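Local coordinates for Lmo0325 protein (Listeria monocytogenes EGD-e, PDB 4RYK), which probably binds DNA as a putative transcriptional regulator, pairing a helix-turn-helix region with an all-helical C-terminal region of the Rgg family, at residues I185-K188 and S189-K192. Sequence-based numbering, arbitrary orientation.
Sequences IMLK and SYEK
Ser189 turns its hydroxyl back on its own helix and gives a hydrogen bond from OG to Met186 O, 3.0 Å, lying in the carbonyl plane on a lone pair. With chi1 at 81°, OG sits between the backbone N and the carbonyl carbon, which brings it over the preceding turn. The same oxygen takes the i+4 helical bond from Tyr190 N at 2.9 Å, nearly straight at 170°, and a weak, strongly bent one from Ser189 N. One residue further along, Glu191 N bonds to Leu187 O at 3.1 Å, and the CG of Glu191 lies 3.5 Å from that Leu187 O.

On the apolar side Met186, a selenomethionine, and Leu187 both meet Tyr190, at different points. The selenium, SE, comes no nearer than 4.4 Å to Tyr190 CB, a loose touch at the root of the side chain. Leu187 instead sends its CD2 branch to the ring, 4.2 Å from Tyr190 CD2, while its carbonyl oxygen lies near the ring plane at the edge. CG of Tyr190 is anti to the backbone N (chi1 160°), and the phenol leads away from the turn to set OH against Glu232 OE1 in a hydrogen bond, with Phe207 packed edge-to-face. Met186 and Ser189 reach Phe203 of helix 197-216, whereas Leu187 and Tyr190 touch Lys229 of helix 220-235; helix 176-193 thus packs on both in the Rgg-type helical region. Lys188, its chain bent at chi3, gives a hydrogen bond from NZ to Gln157 O, and Lys192 makes a cation-pi contact with Phe74 of the second subunit.

The Ser189 hydroxyl, on a buried residue, thereby finds its acceptor within the helix, at a Met186 O that also keeps its i+4 bond to Tyr190 N.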
loop_
_atom_site.group_PDB
_atom_site.type_symbol
_atom_site.label_atom_id
_atom_site.label_comp_id
_atom_site.label_asym_id
_atom_site.label_seq_id
_atom_site.Cartn_x
_atom_site.Cartn_y
_atom_site.Cartn_z
ATOM N N ILE A 185 6.548 -15.364 -18.198
ATOM C CA ILE A 185 5.954 -14.057 -18.552
ATOM C C ILE A 185 5.602 -13.189 -17.331
ATOM O O ILE A 185 5.872 -11.990 -17.330
ATOM C CB ILE A 185 4.672 -14.252 -19.347
ATOM C CG1 ILE A 185 4.898 -15.165 -20.557
ATOM C CG2 ILE A 185 4.091 -12.917 -19.757
ATOM C CD1 ILE A 185 5.445 -14.490 -21.782
HETATM N N MSE A 186 4.966 -13.804 -16.321
HETATM C CA MSE A 186 4.628 -13.187 -15.003
HETATM C C MSE A 186 5.910 -12.533 -14.507
HETATM O O MSE A 186 5.896 -11.387 -14.039
HETATM C CB MSE A 186 3.982 -14.193 -13.956
HETATM C CG MSE A 186 3.360 -13.993 -12.438
HETATM SE SE MSE A 186 5.030 -13.826 -11.307
HETATM C CE MSE A 186 4.984 -15.765 -11.133
ATOM N N LEU A 187 7.027 -13.243 -14.535
ATOM C CA LEU A 187 8.263 -12.682 -13.946
ATOM C C LEU A 187 8.665 -11.352 -14.560
ATOM O O LEU A 187 9.160 -10.519 -13.849
ATOM C CB LEU A 187 9.458 -13.624 -14.007
ATOM C CG LEU A 187 9.466 -14.797 -13.046
ATOM C CD1 LEU A 187 10.760 -15.594 -13.246
ATOM C CD2 LEU A 187 9.302 -14.322 -11.596
ATOM N N LYS A 188 8.447 -11.146 -15.849
ATOM C CA LYS A 188 8.770 -9.853 -16.462
ATOM C C LYS A 188 7.921 -8.730 -15.847
ATOM O O LYS A 188 8.352 -7.619 -15.714
ATOM C CB LYS A 188 8.505 -9.886 -17.940
ATOM C CG LYS A 188 9.343 -10.932 -18.631
ATOM C CD LYS A 188 9.287 -10.802 -20.144
ATOM C CE LYS A 188 7.862 -10.656 -20.652
ATOM N NZ LYS A 188 7.780 -10.840 -22.137
ATOM N N SER A 189 6.698 -9.023 -15.470
ATOM C CA SER A 189 5.905 -7.969 -14.878
ATOM C C SER A 189 6.273 -7.789 -13.392
ATOM O O SER A 189 6.309 -6.666 -12.899
ATOM C CB SER A 189 4.409 -8.216 -15.103
ATOM O OG SER A 189 3.902 -9.152 -14.162
ATOM N N TYR A 190 6.592 -8.872 -12.705
ATOM C CA TYR A 190 7.124 -8.799 -11.368
ATOM C C TYR A 190 8.295 -7.794 -11.268
ATOM O O TYR A 190 8.361 -6.994 -10.349
ATOM C CB TYR A 190 7.549 -10.201 -10.893
ATOM C CG TYR A 190 8.526 -10.130 -9.735
ATOM C CD1 TYR A 190 8.112 -9.668 -8.507
ATOM C CD2 TYR A 190 9.876 -10.482 -9.888
ATOM C CE1 TYR A 190 9.010 -9.546 -7.451
ATOM C CE2 TYR A 190 10.777 -10.392 -8.832
ATOM C CZ TYR A 190 10.339 -9.927 -7.613
ATOM O OH TYR A 190 11.186 -9.757 -6.530
ATOM N N GLU A 191 9.195 -7.819 -12.236
ATOM C CA GLU A 191 10.370 -6.980 -12.207
ATOM C C GLU A 191 10.026 -5.475 -12.237
ATOM O O GLU A 191 10.732 -4.696 -11.683
ATOM C CB GLU A 191 11.325 -7.360 -13.385
ATOM C CG GLU A 191 12.072 -8.679 -13.171
ATOM C CD GLU A 191 13.075 -8.605 -12.000
ATOM O OE1 GLU A 191 13.536 -7.481 -11.687
ATOM O OE2 GLU A 191 13.408 -9.655 -11.382
ATOM N N LYS A 192 8.962 -5.089 -12.917
ATOM C CA LYS A 192 8.433 -3.716 -12.872
ATOM C C LYS A 192 7.713 -3.460 -11.555
ATOM O O LYS A 192 7.983 -2.494 -10.824
ATOM C CB LYS A 192 7.395 -3.524 -13.971
ATOM C CG LYS A 192 7.806 -3.932 -15.365
ATOM C CD LYS A 192 9.007 -3.114 -15.801
ATOM C CE LYS A 192 9.586 -3.600 -17.125
ATOM N NZ LYS A 192 8.744 -3.180 -18.281
#